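Twitching motility protein PilT (Aquifex aeolicus, PDB 2EYU) drives retraction of type IV pili in twitching motility, its C-terminal domain probably being an ATP-hydrolysing P-loop motor of the secretion NTPase family. Local coordinates at residues Y55-I60 / K71-N76; L171-G176 / L231-D236; T218-L223 / E239-P244. The protein carries 1 engineered substitution. All blocks are in the same frame, centred on the assembly; numbering follows the deposited sequence.

Contact 1: Y55-I60 / K71-N76; sequences YHIITI and KKSIVN
H56, I57 and I58 run parallel to I74, V75 and N76 in register, the short strand axes approaching to 4.5 Å at an angle of 17°. This is the border of the central sheet of a P-loop NTPase fold: strand 74-79 is outermost within the chain, and strand 101-104 flanks strand 56-61 on its other side. I57 shows the alternate bonding of parallel strands, its N donating to I74 O and its O accepting from N76 N at 2.7 Å; two residues on, T59 N reaches N76 O at 2.6 Å.

On the face shared by H56, I74 and N76, an imidazole reinforces this backbone pattern. With CG anti to the backbone N (chi1 -170°), the H56 ring leans forward across the neighbouring strand, where ND1 donates to I74 O at 3.1 Å. That oxygen lies in the ring plane, whereas ND1 stands 39° above the carbonyl plane. I74 CD1 covers one ring face, the N76 side chain meets the CE1 edge, and NE2 bonds to E97, a carboxylate that would tend to favour a charged ring. A leucine in place of H56 would probably leave E97 without this partner and I74 O with one donor fewer.

The opposite face is apolar: I57 CG2 meets V75 CG2 at 4.1 Å, with V101 beside I57 and F68 beside V75. Before the strands pair, S73 OG accepts from Y55 N at 2.9 Å while also bonding to K53 O.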
# COMPACT_ATOMS: atom_id res chain seq x y z
N TYR A 55 -8.44 -18.85 -4.33
CA TYR A 55 -7.22 -18.59 -5.07
C TYR A 55 -6.04 -19.41 -4.54
O TYR A 55 -6.14 -19.99 -3.46
CB TYR A 55 -6.78 -17.14 -4.92
CG TYR A 55 -7.58 -16.07 -5.61
CD1 TYR A 55 -8.48 -16.35 -6.62
CD2 TYR A 55 -7.39 -14.74 -5.23
CE1 TYR A 55 -9.20 -15.34 -7.23
CE2 TYR A 55 -8.11 -13.73 -5.84
CZ TYR A 55 -9.01 -14.03 -6.84
OH TYR A 55 -9.71 -13.02 -7.45
N HIS A 56 -4.95 -19.39 -5.29
CA HIS A 56 -3.62 -19.78 -4.85
C HIS A 56 -2.90 -18.51 -4.37
O HIS A 56 -2.78 -17.58 -5.18
CB HIS A 56 -2.81 -20.42 -5.95
CG HIS A 56 -1.53 -21.05 -5.49
ND1 HIS A 56 -1.16 -21.12 -4.16
CD2 HIS A 56 -0.53 -21.63 -6.20
CE1 HIS A 56 0.01 -21.72 -4.07
NE2 HIS A 56 0.42 -22.04 -5.29
N ILE A 57 -2.46 -18.50 -3.11
CA ILE A 57 -1.86 -17.25 -2.61
C ILE A 57 -0.44 -17.53 -2.14
O ILE A 57 -0.17 -18.46 -1.38
CB ILE A 57 -2.69 -16.59 -1.49
CG1 ILE A 57 -4.11 -16.14 -1.84
CG2 ILE A 57 -2.01 -15.33 -0.92
CD1 ILE A 57 -4.88 -15.59 -0.65
N ILE A 58 0.53 -16.74 -2.62
CA ILE A 58 1.89 -17.05 -2.19
C ILE A 58 2.44 -15.84 -1.46
O ILE A 58 2.32 -14.70 -1.93
CB ILE A 58 2.79 -17.46 -3.37
CG1 ILE A 58 2.31 -18.75 -4.07
CG2 ILE A 58 4.25 -17.58 -2.96
CD1 ILE A 58 3.38 -19.43 -4.89
N THR A 59 3.05 -16.09 -0.30
CA THR A 59 3.60 -15.01 0.53
C THR A 59 5.10 -15.22 0.73
O THR A 59 5.57 -16.35 0.80
CB THR A 59 2.91 -14.94 1.90
OG1 THR A 59 2.50 -16.27 2.27
CG2 THR A 59 1.62 -14.13 1.85
N ILE A 60 5.83 -14.13 0.79
CA ILE A 60 7.26 -14.02 0.97
C ILE A 60 7.53 -12.97 2.05
O ILE A 60 7.39 -11.79 1.69
CB ILE A 60 7.93 -13.54 -0.33
CG1 ILE A 60 7.56 -14.39 -1.55
CG2 ILE A 60 9.44 -13.44 -0.18
CD1 ILE A 60 7.72 -13.59 -2.83
N LYS A 71 -8.86 -21.38 4.89
CA LYS A 71 -10.23 -21.02 4.58
C LYS A 71 -10.59 -21.40 3.15
O LYS A 71 -10.49 -22.58 2.81
CB LYS A 71 -10.40 -19.51 4.81
CG LYS A 71 -10.32 -19.16 6.30
CD LYS A 71 -10.37 -17.67 6.55
CE LYS A 71 -10.89 -17.29 7.92
NZ LYS A 71 -12.31 -17.69 8.16
N LYS A 72 -11.02 -20.47 2.31
CA LYS A 72 -11.37 -20.79 0.92
C LYS A 72 -10.18 -20.88 -0.02
O LYS A 72 -10.26 -21.58 -1.03
CB LYS A 72 -12.37 -19.74 0.38
CG LYS A 72 -13.43 -20.35 -0.52
CD LYS A 72 -14.49 -19.39 -0.99
CE LYS A 72 -15.72 -19.40 -0.10
NZ LYS A 72 -15.88 -18.17 0.71
N SER A 73 -9.08 -20.18 0.28
CA SER A 73 -7.95 -20.08 -0.62
C SER A 73 -6.81 -21.02 -0.19
O SER A 73 -6.91 -21.53 0.91
CB SER A 73 -7.39 -18.64 -0.71
OG SER A 73 -8.08 -17.86 -1.65
N ILE A 74 -5.84 -21.18 -1.08
CA ILE A 74 -4.63 -21.96 -0.83
C ILE A 74 -3.42 -21.04 -0.67
O ILE A 74 -2.94 -20.47 -1.65
CB ILE A 74 -4.40 -22.99 -1.94
CG1 ILE A 74 -2.99 -23.58 -1.99
CG2 ILE A 74 -4.80 -22.43 -3.30
CD1 ILE A 74 -2.91 -24.82 -2.86
N VAL A 75 -2.96 -20.90 0.57
CA VAL A 75 -1.92 -19.95 0.95
C VAL A 75 -0.60 -20.59 1.36
O VAL A 75 -0.38 -21.29 2.34
CB VAL A 75 -2.44 -19.05 2.10
CG1 VAL A 75 -2.53 -19.85 3.39
CG2 VAL A 75 -1.57 -17.81 2.29
N ASN A 76 0.40 -20.31 0.53
CA ASN A 76 1.76 -20.71 0.88
C ASN A 76 2.52 -19.50 1.40
O ASN A 76 2.64 -18.50 0.68
CB ASN A 76 2.45 -21.32 -0.34
CG ASN A 76 1.86 -22.67 -0.68
OD1 ASN A 76 0.77 -23.00 -0.21
ND2 ASN A 76 2.57 -23.46 -1.48

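Contact 2: L171-G176 / L231-D236; sequences LPKIGG and LITLED
K173 lies along the backbone of L231, I232 and T233, and its side chain can be followed atom by atom. CB presses on L231 O, closely enough in the model for the exact spacing to be doubtful. CG then settles against I232 CA at 3.3 Å, tighter than usual for two carbons. CD sits between main chain and carboxylate, 3.3 Å from D236 OD2 and 3.7 Å from T233 N, while CE passes T233 OG1 at 3.9 Å. The chain is bent at three successive torsions, the last, chi4 of K173, close to eclipsed at 2°, and it leaves K173 NZ 5.4 Å from D236 OD2. The opposite charges are therefore neighbours without touching, and the aliphatic part of the lysine does the packing.

The backbone carrying K173 is the loop of a beta hairpin, linking the antiparallel strands 162-171 and 179-185 toward the border of the sheet that ends in strand 216-217; L171 is still bonded to V179 across it. Against this loop comes the linker into helix 234-240.

Nearer the sheet the contact becomes apolar. L171 CB meets I232 CG2 at 3.5 Å, and L171 CD1 slides past D236 CB at 3.4 Å, the two side chains running in opposite directions. I232 is also packed on V179, L226 and Y227, so it joins hairpin and helix 219-228. From the hairpin, P172 CG approaches D236 OD2 at 3.5 Å, setting a ring carbon against the same carboxylate oxygen that K173 CD touches.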
# COMPACT_ATOMS: atom_id res chain seq x y z
N LEU A 171 -1.98 6.30 15.49
CA LEU A 171 -1.90 7.39 16.46
C LEU A 171 -2.48 6.94 17.81
O LEU A 171 -3.38 6.10 17.83
CB LEU A 171 -2.75 8.57 16.05
CG LEU A 171 -2.23 9.73 15.22
CD1 LEU A 171 -1.69 10.84 16.12
CD2 LEU A 171 -1.17 9.28 14.23
N PRO A 172 -2.02 7.51 18.91
CA PRO A 172 -2.69 7.23 20.19
C PRO A 172 -4.07 7.89 20.24
O PRO A 172 -4.37 8.62 19.30
CB PRO A 172 -1.78 7.90 21.22
CG PRO A 172 -1.15 9.02 20.45
CD PRO A 172 -0.90 8.45 19.07
N LYS A 173 -4.79 7.63 21.30
CA LYS A 173 -5.98 8.26 21.83
C LYS A 173 -7.09 7.27 22.21
O LYS A 173 -6.84 6.11 22.58
CB LYS A 173 -6.60 9.26 20.86
CG LYS A 173 -6.43 10.74 21.14
CD LYS A 173 -4.99 11.07 21.52
CE LYS A 173 -4.94 11.05 23.08
NZ LYS A 173 -6.32 10.66 23.52
N ILE A 174 -8.30 7.81 22.11
CA ILE A 174 -9.54 7.15 22.51
C ILE A 174 -10.39 6.70 21.33
O ILE A 174 -10.00 6.86 20.17
CB ILE A 174 -10.36 8.11 23.41
CG1 ILE A 174 -11.12 7.40 24.54
CG2 ILE A 174 -11.29 8.96 22.56
CD1 ILE A 174 -10.49 7.63 25.91
N GLY A 175 -11.55 6.12 21.63
CA GLY A 175 -12.48 5.63 20.63
C GLY A 175 -12.49 4.11 20.56
O GLY A 175 -13.54 3.49 20.68
N GLY A 176 -11.31 3.53 20.37
CA GLY A 176 -11.10 2.10 20.29
C GLY A 176 -9.73 1.69 20.84
O GLY A 176 -9.55 0.53 21.22
N LEU A 231 -10.79 12.53 17.92
CA LEU A 231 -10.24 11.18 17.96
C LEU A 231 -8.75 11.17 18.28
O LEU A 231 -8.26 10.18 18.82
CB LEU A 231 -10.52 10.45 16.64
CG LEU A 231 -11.76 9.55 16.64
CD1 LEU A 231 -11.40 8.11 16.30
CD2 LEU A 231 -12.47 9.61 17.98
N ILE A 232 -8.04 12.24 17.96
CA ILE A 232 -6.65 12.45 18.36
C ILE A 232 -6.50 13.87 18.90
O ILE A 232 -7.40 14.69 18.74
CB ILE A 232 -5.65 12.25 17.20
CG1 ILE A 232 -6.18 12.65 15.83
CG2 ILE A 232 -5.15 10.80 17.16
CD1 ILE A 232 -5.94 14.08 15.43
N THR A 233 -5.36 14.19 19.50
CA THR A 233 -5.25 15.59 19.92
C THR A 233 -4.60 16.40 18.80
O THR A 233 -4.04 15.79 17.88
CB THR A 233 -4.49 15.69 21.25
OG1 THR A 233 -5.20 14.88 22.20
CG2 THR A 233 -4.50 17.10 21.82
N LEU A 234 -4.71 17.72 18.89
CA LEU A 234 -4.02 18.63 17.99
C LEU A 234 -2.54 18.29 17.92
O LEU A 234 -2.03 18.17 16.81
CB LEU A 234 -4.18 20.10 18.42
CG LEU A 234 -3.66 21.18 17.48
CD1 LEU A 234 -4.15 20.98 16.05
CD2 LEU A 234 -4.08 22.56 17.95
N GLU A 235 -1.89 18.16 19.08
CA GLU A 235 -0.43 17.96 19.06
C GLU A 235 -0.04 16.66 18.35
O GLU A 235 0.97 16.54 17.66
CB GLU A 235 0.13 17.95 20.47
CG GLU A 235 -0.73 18.68 21.49
CD GLU A 235 -0.64 18.04 22.87
OE1 GLU A 235 -1.16 18.62 23.85
OE2 GLU A 235 -0.03 16.95 22.95
N ASP A 236 -0.86 15.64 18.54
CA ASP A 236 -0.59 14.34 17.92
C ASP A 236 -0.67 14.41 16.40
O ASP A 236 0.07 13.73 15.69
CB ASP A 236 -1.59 13.31 18.46
CG ASP A 236 -1.19 12.87 19.86
OD1 ASP A 236 0.01 13.05 20.18
OD2 ASP A 236 -2.05 12.36 20.61

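Contact 3: T218-L223 / E239-P244; sequences TMNQTL and EASPDP
The carboxamide of N220 is the flat group here, extended from its helix toward the turn formed by S241, P242 and D243. P242 CD lies over one face of the amide, and S241 OG meets its edge, close to its plane. N220 CG lies 3.5 Å from S241 OG and 3.8 Å from D243 O, so the end of the amide faces two oxygens that lie close together on one side of it, D243 O being somewhat out of the plane. The pyrrolidine ring of P242 receives M219: CG of this residue, modelled as selenomethionine, rests 3.6 Å from P242 CD. M219 extends CG anti to its own nitrogen (chi1 171°), toward the proline, before the chain bends away.

S241 builds an ST turn, its OG accepting from D243 N at 2.9 Å, although the hydroxyl is somewhat crowded in the model and its place less sure. Beside it, L223 CD1 packs 3.6 Å from S241 CA, and CD2 more loosely against A240 CB. At the first turn of the helix bearing N220, T218 N donates almost straight to Q221 OE1 at 3.1 Å.

The contact thus joins the start of helix 219-228 to the link between helices 234-240 and 244-251. L247 of helix 244-251 packs on N220, L223 and S241, A181 of strand 179-185 backs M219 and L223, and R169 and L171 of strand 162-171 touch A240.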
# COMPACT_ATOMS: atom_id res chain seq x y z
N THR A 218 -5.66 12.56 1.25
CA THR A 218 -4.31 12.83 1.74
C THR A 218 -4.25 12.47 3.22
O THR A 218 -5.30 12.40 3.86
CB THR A 218 -3.95 14.30 1.53
OG1 THR A 218 -4.06 14.58 0.12
CG2 THR A 218 -2.52 14.63 1.92
N MSE A 219 -3.06 12.28 3.76
CA MSE A 219 -2.85 12.01 5.19
C MSE A 219 -3.32 13.18 6.04
O MSE A 219 -4.02 13.01 7.04
CB MSE A 219 -1.36 11.74 5.34
CG MSE A 219 -0.82 11.64 6.75
SE MSE A 219 -1.45 10.06 7.64
CE MSE A 219 -0.12 8.93 6.81
N ASN A 220 -2.91 14.38 5.63
CA ASN A 220 -3.26 15.65 6.28
C ASN A 220 -4.76 15.79 6.43
O ASN A 220 -5.30 16.29 7.42
CB ASN A 220 -2.69 16.81 5.48
CG ASN A 220 -1.34 17.30 5.96
OD1 ASN A 220 -0.70 18.15 5.34
ND2 ASN A 220 -0.90 16.77 7.08
N GLN A 221 -5.49 15.32 5.42
CA GLN A 221 -6.95 15.38 5.56
C GLN A 221 -7.46 14.41 6.62
O GLN A 221 -8.32 14.71 7.46
CB GLN A 221 -7.61 15.07 4.22
CG GLN A 221 -7.20 15.92 3.02
CD GLN A 221 -8.10 15.52 1.85
OE1 GLN A 221 -7.67 14.92 0.87
NE2 GLN A 221 -9.38 15.85 2.02
N THR A 222 -6.92 13.19 6.57
CA THR A 222 -7.31 12.13 7.49
C THR A 222 -7.00 12.50 8.94
O THR A 222 -7.77 12.20 9.85
CB THR A 222 -6.60 10.80 7.15
OG1 THR A 222 -6.94 10.34 5.84
CG2 THR A 222 -7.09 9.74 8.13
N LEU A 223 -5.87 13.16 9.17
CA LEU A 223 -5.55 13.73 10.47
C LEU A 223 -6.54 14.82 10.88
O LEU A 223 -7.03 14.94 12.01
CB LEU A 223 -4.14 14.33 10.43
CG LEU A 223 -3.02 13.32 10.20
CD1 LEU A 223 -1.72 14.02 9.83
CD2 LEU A 223 -2.86 12.47 11.45
N GLU A 239 2.17 16.34 14.96
CA GLU A 239 3.36 15.50 15.07
C GLU A 239 3.53 14.49 13.94
O GLU A 239 4.65 14.09 13.62
CB GLU A 239 3.31 14.75 16.41
CG GLU A 239 3.98 15.44 17.58
CD GLU A 239 4.41 14.49 18.69
OE1 GLU A 239 5.42 14.77 19.35
OE2 GLU A 239 3.72 13.47 18.92
N ALA A 240 2.44 14.04 13.34
CA ALA A 240 2.40 12.94 12.39
C ALA A 240 2.21 13.40 10.95
O ALA A 240 2.42 12.65 9.99
CB ALA A 240 1.26 12.01 12.81
N SER A 241 1.79 14.63 10.76
CA SER A 241 1.61 15.22 9.43
C SER A 241 2.90 15.28 8.62
O SER A 241 3.94 15.74 9.07
CB SER A 241 1.06 16.65 9.59
OG SER A 241 1.20 17.40 8.41
N PRO A 242 2.85 14.81 7.37
CA PRO A 242 4.00 14.91 6.47
C PRO A 242 4.12 16.32 5.89
O PRO A 242 4.94 16.60 5.03
CB PRO A 242 3.67 13.93 5.36
CG PRO A 242 2.18 13.85 5.34
CD PRO A 242 1.69 14.18 6.72
N ASP A 243 3.29 17.23 6.38
CA ASP A 243 3.43 18.64 6.07
C ASP A 243 2.56 19.46 7.02
O ASP A 243 1.42 19.80 6.75
CB ASP A 243 3.09 19.01 4.63
CG ASP A 243 3.95 20.18 4.20
OD1 ASP A 243 5.17 20.12 4.47
OD2 ASP A 243 3.40 21.14 3.62
N PRO A 244 3.13 19.78 8.17
CA PRO A 244 2.38 20.47 9.22
C PRO A 244 1.79 21.78 8.72
O PRO A 244 0.70 22.19 9.12
CB PRO A 244 3.46 20.70 10.27
CG PRO A 244 4.75 20.63 9.53
CD PRO A 244 4.53 19.51 8.54

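How the contacts relate
From the N terminus, contact 1 comes first and closes a short, helix-free connection between parallel strands at one border of the sheet. It is complete long before the others begin, with about 22 Å between its nearest atoms and those of contact 2. Contact 2 opens at the hairpin loop, residues 171-176; contact 3 opens at 218-223, before 231-236 closes contact 2, and is itself closed by 239-244. These two therefore cross along the chain. They share helix 234-240, and meet where I232 CD1 packs 3.7 Å from L223 O. Together they tie the C-terminal helices to the hairpin; contact 3 lies across the chain's centre from contact 1.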